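Local coordinates for uncharacterized protein (Pseudomonas aeruginosa PAO1, PDB 4R1D) that is an alpha/beta hydrolase that binds calcium, probably the lipase effector Tle4 of the H2 type VI secretion system, captured here with its inhibitor Tli4, at residues S124-E128 and E129-L133; R153-D156 and N157-S160; L396-P400 and R401-E405; D406-D409 and S410-N413. One frame throughout, in Å; residues are numbered along the deposited sequence. Where two conformers were deposited one is given.

Contact 1: S124-E128 and E129-L133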
# COMPACT_ATOMS: atom_id res chain seq x y z
N SER A 124 -22.88 -10.06 11.73
CA SER A 124 -21.88 -11.09 12.00
C SER A 124 -22.08 -11.78 13.33
O SER A 124 -21.60 -12.89 13.54
CB SER A 124 -20.47 -10.48 11.99
OG SER A 124 -20.31 -9.61 13.09
N GLY A 125 -22.78 -11.11 14.24
CA GLY A 125 -22.95 -11.61 15.59
C GLY A 125 -21.77 -11.27 16.49
O GLY A 125 -21.70 -11.74 17.62
N LEU A 126 -20.86 -10.44 15.99
CA LEU A 126 -19.67 -10.03 16.75
C LEU A 126 -19.81 -8.63 17.32
O LEU A 126 -20.36 -7.75 16.66
CB LEU A 126 -18.43 -10.03 15.84
CG LEU A 126 -17.90 -11.38 15.34
CD1 LEU A 126 -16.68 -11.16 14.44
CD2 LEU A 126 -17.54 -12.27 16.51
N SER A 127 -19.29 -8.41 18.52
CA SER A 127 -19.16 -7.06 19.04
C SER A 127 -18.07 -6.34 18.26
O SER A 127 -17.19 -6.98 17.68
CB SER A 127 -18.78 -7.09 20.52
OG SER A 127 -17.51 -7.71 20.70
N GLU A 128 -18.10 -5.01 18.25
CA GLU A 128 -17.05 -4.26 17.58
C GLU A 128 -15.70 -4.60 18.17
O GLU A 128 -14.70 -4.61 17.49
CB GLU A 128 -17.25 -2.75 17.68
CG GLU A 128 -18.25 -2.19 16.70
CD GLU A 128 -19.65 -2.21 17.26
OE1 GLU A 128 -19.77 -2.51 18.47
OE2 GLU A 128 -20.60 -1.92 16.52
N GLU A 129 -15.68 -4.87 19.48
CA GLU A 129 -14.44 -5.14 20.16
C GLU A 129 -13.85 -6.47 19.67
O GLU A 129 -12.64 -6.60 19.48
CB GLU A 129 -14.67 -5.18 21.68
CG GLU A 129 -14.94 -3.81 22.31
CD GLU A 129 -16.28 -3.19 21.91
OE1 GLU A 129 -17.19 -3.94 21.50
OE2 GLU A 129 -16.41 -1.95 22.00
N ALA A 130 -14.73 -7.45 19.49
CA ALA A 130 -14.32 -8.76 19.01
C ALA A 130 -13.84 -8.67 17.56
O ALA A 130 -12.81 -9.23 17.22
CB ALA A 130 -15.47 -9.75 19.12
N ALA A 131 -14.60 -7.96 16.73
CA ALA A 131 -14.24 -7.76 15.32
C ALA A 131 -12.92 -7.00 15.23
O ALA A 131 -12.11 -7.26 14.33
CB ALA A 131 -15.36 -7.03 14.58
N ARG A 132 -12.69 -6.06 16.15
CA ARG A 132 -11.43 -5.33 16.19
C ARG A 132 -10.27 -6.29 16.48
O ARG A 132 -9.23 -6.27 15.82
CB ARG A 132 -11.50 -4.21 17.23
CG ARG A 132 -10.20 -3.50 17.54
CD ARG A 132 -10.09 -2.15 16.86
NE ARG A 132 -11.35 -1.40 16.76
CZ ARG A 132 -11.65 -0.67 15.68
NH1 ARG A 132 -10.78 -0.63 14.68
NH2 ARG A 132 -12.80 -0.01 15.59
N LEU A 133 -10.44 -7.16 17.48
CA LEU A 133 -9.44 -8.17 17.79
C LEU A 133 -9.18 -9.07 16.59
O LEU A 133 -8.05 -9.51 16.37
CB LEU A 133 -9.86 -9.01 18.99
CG LEU A 133 -9.64 -8.30 20.32
CD1 LEU A 133 -10.27 -9.08 21.47
CD2 LEU A 133 -8.15 -8.06 20.57
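The flat carboxylate of Glu129 folds back over the peptide before it at a capped helix N-terminus: one face lies above Glu128 C, with CD 4.0 Å away, while OE1 reaches out to Ser127 CB at 3.7 Å. The bend at chi2 (69°) turns the acid back along the chain instead of letting it extend outward. Beneath this fold Ser127 is the N-cap residue of helix 128-133. Its OG stands between its own backbone N and carbonyl carbon (chi1 62°), which directs the oxygen at the first turn, where it accepts from Ala130 N at 3.0 Å with an N-H...O angle of 152°. This capping bond gives a first-turn N-H a side-chain acceptor. The ordinary helical pattern starts at once, Ala131 N donating to Ser127 O at 2.9 Å and Arg132 N to Glu128 O at 2.8 Å. Ahead of the cap, Leu126 spreads its two methyls over the small residues of the turn, CD2 resting on Ala130 CB at 4.2 Å and CD1 near Ala131. The same leucine also packs against Trp136, and its side chain lies about 6 Å from the bound calcium ion, close to the ligand Glu152. Arg132 sends its guanidinium elsewhere, NH1 donating to the carbonyls of Gly117 and Asp115, and Glu128 packs on Ser267 of the partner chain. The loop that delivers Leu126 is shaped by an ST turn: Ser124 OG accepts from Leu126 N at 3.1 Å, across the glycine Gly125.

Contact 2: R153-D156 and N157-S160; sequences RRLD and NIVS. With CA (calcium ion), chain C.
The backbone comes off helix 141-155 with Asn157 N donating to Arg154 O at 3.1 Å, three residues back, from well above the carbonyl plane and away from its lone pairs, so the chain is already turning aside from regular helical geometry. The side chain of Asn157 makes the second link. Its ND2 gives a straight bond to Arg153 O at 2.8 Å (N-H...O 167°), lying in the carbonyl plane on a lone pair, and the acceptor in turn is nearly in the plane of the amide. With CG set beside its own backbone N (chi1 -69°), the amide doubles back to a carbonyl four residues earlier. Arg154 O has a further donor in Trp168 NE1. On the apolar side, Ile158 lays CG1 against Leu155 O at 3.6 Å, and its CD1 meets Leu155 CD2 at 4.4 Å. This pair enters the core between helices: Leu155 touches Leu549 and Val552 of helix 542-556, while Ile158 touches Ile553 of that helix and Leu194 of helix 191-197. Asp156 turns its carboxylate away from these residues to hold the calcium ion with both oxygens, OD1 at 2.5 Å and OD2 at 2.6 Å, beside water 1 and water 2. Glu152, Asp203 and the carbonyl of Phe202 complete the site. Since Phe202 and Asp203 belong to strand 201-206, the metal ties the end of helix 141-155 to an outermost strand of the parallel sheet, and its double positive charge probably offsets much of the negative charge of the three acids round it.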
# COMPACT_ATOMS: atom_id res chain seq x y z
N ARG A 153 -21.41 -15.35 9.92
CA ARG A 153 -22.76 -15.78 10.31
C ARG A 153 -23.19 -17.04 9.58
O ARG A 153 -23.79 -17.94 10.17
CB ARG A 153 -23.81 -14.67 10.15
CG ARG A 153 -24.18 -14.22 8.75
CD ARG A 153 -25.30 -13.16 8.84
NE ARG A 153 -25.81 -12.77 7.53
CZ ARG A 153 -26.95 -13.23 7.01
NH1 ARG A 153 -27.71 -14.08 7.69
NH2 ARG A 153 -27.32 -12.83 5.80
N ARG A 154 -22.86 -17.12 8.29
CA ARG A 154 -23.21 -18.32 7.53
C ARG A 154 -22.50 -19.55 8.10
O ARG A 154 -23.12 -20.59 8.32
CB ARG A 154 -22.88 -18.14 6.04
CG ARG A 154 -23.80 -17.14 5.30
CD ARG A 154 -25.02 -17.83 4.72
NE ARG A 154 -25.80 -16.94 3.87
CZ ARG A 154 -26.91 -16.31 4.24
NH1 ARG A 154 -27.40 -16.50 5.47
NH2 ARG A 154 -27.54 -15.51 3.39
N LEU A 155 -21.21 -19.44 8.37
CA LEU A 155 -20.45 -20.60 8.82
C LEU A 155 -20.75 -20.98 10.28
O LEU A 155 -20.50 -22.11 10.70
CB LEU A 155 -18.95 -20.41 8.59
CG LEU A 155 -18.55 -20.29 7.12
CD1 LEU A 155 -17.13 -19.75 6.97
CD2 LEU A 155 -18.68 -21.64 6.40
N ASP A 156 -21.31 -20.03 11.02
CA ASP A 156 -21.72 -20.25 12.41
C ASP A 156 -23.14 -20.81 12.46
O ASP A 156 -23.65 -21.14 13.54
CB ASP A 156 -21.68 -18.94 13.20
CG ASP A 156 -20.27 -18.53 13.60
OD1 ASP A 156 -19.35 -19.35 13.40
OD2 ASP A 156 -20.09 -17.40 14.12
N ASN A 157 -23.78 -20.93 11.31
CA ASN A 157 -25.17 -21.36 11.23
C ASN A 157 -25.44 -22.31 10.07
O ASN A 157 -26.23 -21.99 9.19
CB ASN A 157 -26.09 -20.14 11.13
CG ASN A 157 -26.10 -19.32 12.42
OD1 ASN A 157 -26.79 -19.68 13.38
ND2 ASN A 157 -25.32 -18.24 12.45
N ILE A 158 -24.79 -23.47 10.08
CA ILE A 158 -24.95 -24.43 8.98
C ILE A 158 -26.05 -25.44 9.30
O ILE A 158 -26.99 -25.63 8.52
CB ILE A 158 -23.64 -25.19 8.67
CG1 ILE A 158 -22.48 -24.21 8.53
CG2 ILE A 158 -23.79 -26.02 7.39
CD1 ILE A 158 -21.15 -24.84 8.11
N VAL A 159 -25.92 -26.08 10.46
CA VAL A 159 -26.91 -27.04 10.91
C VAL A 159 -27.36 -26.64 12.30
O VAL A 159 -26.54 -26.34 13.16
CB VAL A 159 -26.33 -28.46 10.99
CG1 VAL A 159 -27.32 -29.41 11.67
CG2 VAL A 159 -25.98 -28.96 9.59
N SER A 160 -28.67 -26.62 12.52
CA SER A 160 -29.20 -26.47 13.88
C SER A 160 -30.36 -27.43 14.06
O SER A 160 -31.21 -27.56 13.18
CB SER A 160 -29.65 -25.02 14.12
OG SER A 160 -30.24 -24.91 15.40
CA CA C . -17.56 -17.88 14.39
O HOH W 1 -17.88 -16.35 16.43
O HOH W 2 -17.82 -19.70 16.28

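Contact 3: L396-P400 and R401-E405; sequences LRVGP and RDNFE
Backbone hydrogen bonds open helix 400-421 here, with Gly399 at the N-cap position. Asn403 N donates to Gly399 O at 3.0 Å, with an N-H...O angle of 166°, and Phe404 N follows to Pro400 O at 3.0 Å. Pro400 suits the first turn because its nitrogen has no hydrogen to satisfy there, and its ring fixes phi near the helical value.

Packing across the start of the helix is light. Val398 CG2 comes to Asn403 CB at 4.1 Å, the two side chains crossing at a slant. Asp402 keeps its CB 3.3 Å from Gly399 O; with CG placed beside its own backbone N (chi1 -80°), the carboxylate swings back toward the cap, where OD2 stops 4.1 Å short of Gly399 N. Arg401 starts its chain in the other direction, CG opposite its own N (chi1 -169°), then bends twice, and its NH2 donates to Ser384 OG and the carbonyl of Val379, loop partners in the same chain.

Polar and charged bonds to the partner chain fill in the rest. Ser115 OG of that chain is hydrogen-bonded both to Asp402 OD2 and to Gly399 N, standing between the two groups, while Arg397 and Glu405 make salt bridges with Asp33 and Lys91 of the same partner chain. A hydroxyl of the other chain thus links the N-cap amide to the acid of the first turn, consistent with a role for this end of the helix in recognition by the inhibitor.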
# COMPACT_ATOMS: atom_id res chain seq x y z
N LEU A 396 22.33 12.63 -4.24
CA LEU A 396 21.67 11.42 -3.74
C LEU A 396 22.61 10.23 -3.53
O LEU A 396 23.67 10.15 -4.15
CB LEU A 396 20.54 11.02 -4.69
CG LEU A 396 19.44 12.07 -4.86
CD1 LEU A 396 18.42 11.58 -5.87
CD2 LEU A 396 18.77 12.37 -3.51
N ARG A 397 22.21 9.31 -2.66
CA ARG A 397 23.00 8.11 -2.42
C ARG A 397 22.69 7.04 -3.44
O ARG A 397 23.49 6.13 -3.67
CB ARG A 397 22.72 7.55 -1.02
CG ARG A 397 23.07 8.50 0.11
CD ARG A 397 23.31 7.72 1.39
NE ARG A 397 22.11 7.01 1.85
CZ ARG A 397 22.15 6.04 2.76
NH1 ARG A 397 23.31 5.66 3.28
NH2 ARG A 397 21.02 5.43 3.13
N VAL A 398 21.51 7.13 -4.04
CA VAL A 398 21.08 6.12 -5.00
C VAL A 398 20.42 6.83 -6.18
O VAL A 398 19.64 7.77 -6.00
CB VAL A 398 20.10 5.11 -4.36
CG1 VAL A 398 18.88 5.83 -3.77
CG2 VAL A 398 19.66 4.05 -5.36
N GLY A 399 20.78 6.40 -7.39
CA GLY A 399 20.20 6.96 -8.59
C GLY A 399 18.78 6.45 -8.76
O GLY A 399 18.53 5.27 -8.57
N PRO A 400 17.85 7.35 -9.10
CA PRO A 400 16.43 7.00 -9.18
C PRO A 400 16.16 5.88 -10.18
O PRO A 400 15.37 4.98 -9.91
CB PRO A 400 15.77 8.30 -9.63
CG PRO A 400 16.69 9.37 -9.09
CD PRO A 400 18.07 8.80 -9.26
N ARG A 401 16.83 5.94 -11.33
CA ARG A 401 16.63 4.94 -12.37
C ARG A 401 17.32 3.63 -11.98
O ARG A 401 16.81 2.55 -12.27
CB ARG A 401 17.13 5.48 -13.72
CG ARG A 401 16.77 4.68 -14.96
CD ARG A 401 15.27 4.58 -15.23
NE ARG A 401 14.62 5.78 -15.79
CZ ARG A 401 13.46 5.72 -16.45
NH1 ARG A 401 12.89 4.55 -16.66
NH2 ARG A 401 12.88 6.82 -16.92
N ASP A 402 18.46 3.71 -11.28
CA ASP A 402 19.14 2.53 -10.77
C ASP A 402 18.17 1.76 -9.88
O ASP A 402 18.02 0.55 -10.01
CB ASP A 402 20.35 2.90 -9.90
CG ASP A 402 21.58 3.26 -10.70
OD1 ASP A 402 21.66 2.93 -11.91
OD2 ASP A 402 22.50 3.87 -10.11
N ASN A 403 17.55 2.47 -8.95
CA ASN A 403 16.61 1.86 -8.02
C ASN A 403 15.44 1.23 -8.76
O ASN A 403 15.07 0.09 -8.50
CB ASN A 403 16.09 2.90 -7.03
CG ASN A 403 15.47 2.27 -5.82
OD1 ASN A 403 16.17 1.71 -4.98
ND2 ASN A 403 14.14 2.33 -5.73
N PHE A 404 14.86 1.99 -9.69
CA PHE A 404 13.71 1.52 -10.45
C PHE A 404 14.03 0.27 -11.27
O PHE A 404 13.25 -0.68 -11.27
CB PHE A 404 13.16 2.65 -11.35
CG PHE A 404 12.06 2.20 -12.27
CD1 PHE A 404 10.83 1.81 -11.76
CD2 PHE A 404 12.25 2.16 -13.64
CE1 PHE A 404 9.81 1.39 -12.60
CE2 PHE A 404 11.23 1.75 -14.49
CZ PHE A 404 10.01 1.37 -13.97
N GLU A 405 15.17 0.26 -11.97
CA GLU A 405 15.50 -0.91 -12.78
C GLU A 405 15.74 -2.16 -11.93
O GLU A 405 15.35 -3.27 -12.31
CB GLU A 405 16.68 -0.61 -13.72
CG GLU A 405 16.33 0.49 -14.72
CD GLU A 405 17.45 0.78 -15.70
OE1 GLU A 405 18.51 0.14 -15.61
OE2 GLU A 405 17.26 1.66 -16.55

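Contact 4: D406-D409 and S410-N413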
# COMPACT_ATOMS: atom_id res chain seq x y z
N ASP A 406 16.40 -1.98 -10.79
CA ASP A 406 16.59 -3.10 -9.88
C ASP A 406 15.24 -3.61 -9.36
O ASP A 406 15.05 -4.82 -9.19
CB ASP A 406 17.52 -2.74 -8.72
CG ASP A 406 18.98 -3.04 -9.03
OD1 ASP A 406 19.23 -3.63 -10.09
OD2 ASP A 406 19.87 -2.72 -8.19
N LEU A 407 14.30 -2.70 -9.13
CA LEU A 407 12.98 -3.10 -8.64
C LEU A 407 12.26 -3.91 -9.72
O LEU A 407 11.61 -4.90 -9.43
CB LEU A 407 12.12 -1.90 -8.22
CG LEU A 407 12.35 -1.26 -6.85
CD1 LEU A 407 11.30 -0.18 -6.58
CD2 LEU A 407 12.31 -2.28 -5.73
N ILE A 408 12.40 -3.48 -10.98
CA ILE A 408 11.80 -4.23 -12.08
C ILE A 408 12.40 -5.64 -12.16
O ILE A 408 11.70 -6.62 -12.36
CB ILE A 408 11.93 -3.50 -13.44
CG1 ILE A 408 11.16 -2.18 -13.43
CG2 ILE A 408 11.41 -4.38 -14.59
CD1 ILE A 408 9.65 -2.34 -13.25
N ASP A 409 13.72 -5.75 -11.99
CA ASP A 409 14.35 -7.06 -12.05
C ASP A 409 13.86 -7.95 -10.91
O ASP A 409 13.62 -9.16 -11.08
CB ASP A 409 15.89 -6.92 -12.06
CG ASP A 409 16.40 -6.32 -13.37
OD1 ASP A 409 15.61 -6.23 -14.33
OD2 ASP A 409 17.59 -5.95 -13.45
N SER A 410 13.67 -7.34 -9.74
CA SER A 410 13.07 -8.04 -8.60
C SER A 410 11.68 -8.59 -8.89
O SER A 410 11.41 -9.76 -8.61
CB SER A 410 12.99 -7.14 -7.37
OG SER A 410 14.12 -7.33 -6.54
N ILE A 411 10.78 -7.77 -9.44
CA ILE A 411 9.45 -8.27 -9.76
C ILE A 411 9.51 -9.37 -10.82
O ILE A 411 8.75 -10.34 -10.72
CB ILE A 411 8.42 -7.16 -10.16
CG1 ILE A 411 8.59 -6.75 -11.63
CG2 ILE A 411 8.48 -5.97 -9.20
CD1 ILE A 411 7.38 -6.02 -12.20
N ALA A 412 10.39 -9.25 -11.81
CA ALA A 412 10.51 -10.29 -12.83
C ALA A 412 10.86 -11.61 -12.17
O ALA A 412 10.33 -12.67 -12.54
CB ALA A 412 11.58 -9.91 -13.87
N ASN A 413 11.73 -11.55 -11.17
CA ASN A 413 12.16 -12.75 -10.47
C ASN A 413 11.01 -13.34 -9.62
O ASN A 413 10.77 -14.54 -9.63
CB ASN A 413 13.40 -12.46 -9.61
CG ASN A 413 13.92 -13.69 -8.90
OD1 ASN A 413 14.25 -14.70 -9.53
ND2 ASN A 413 14.03 -13.61 -7.57
O HOH W 3 16.84 -5.84 -7.20
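Asp406 O is gripped twice: Ser410 N donates to it at 2.9 Å with an N-H...O angle of 160°, and water 3 donates to it at 2.9 Å. The same water lies 3.2 Å from Ser410 OG in a further hydrogen bond, so it bridges the carbonyl and the hydroxyl of one turn on the outside of helix 400-421. Ser410 CB leans on the next carbonyl, 3.3 Å from Leu407 O. The i to i+4 series then runs on without a break, Ile411 N to Leu407 O, Ala412 N to Ile408 O and Asn413 N to Asp409 O, each at 3.0 Å. The apolar side chains meet through their ends, Ile408 CD1 lying 4.4 Å from Ile411 CD1.

The two flanks differ in character. Asp406, Leu407, Asp409, Ser410 and Asn413 all reach the partner chain. The Asp406 carboxylate accepts from the backbone N of Ser90 and Lys91 of that chain and is hydrogen-bonded to its Thr92 OG1, while Ser410 OG has a weak hydrogen bond to Ser86 OG of the partner chain. With all these partners the buried acid is held from several directions, which probably lowers its pKa. Asp409, its CG beside the backbone N (chi1 -70°), packs on Val88 of the partner chain and also forms a salt bridge with Lys371 of its own. Ile408, Ile411 and Ala412 face helix 365-370, where Tyr366 touches all three and Tyr370 adds to Ile408; the segment thus lies between that helix and the inhibitor, ahead of strand 427-432 of the central sheet.

Overall arrangement
The four contacts fall into two pairs set far apart. Contacts 1 and 2, whose centres are 17 Å apart, sit on successive helices 128-133 and 141-155 and approach within about 4 Å at their nearest atoms without touching; contact 2 supplies a calcium ligand, and contact 1 lies beside the metal site. Contacts 3 and 4 adjoin along helix 400-421, with centres 14 Å apart, and both meet the partner chain. Contact 1 touches that chain too, through Glu128, whereas no other protein chain of the assembly touches contact 2. Contact 2 lies across the chain's centre from contacts 3 and 4, its centre 54 Å from that of contact 3, so the calcium site and helix 400-421 are far apart.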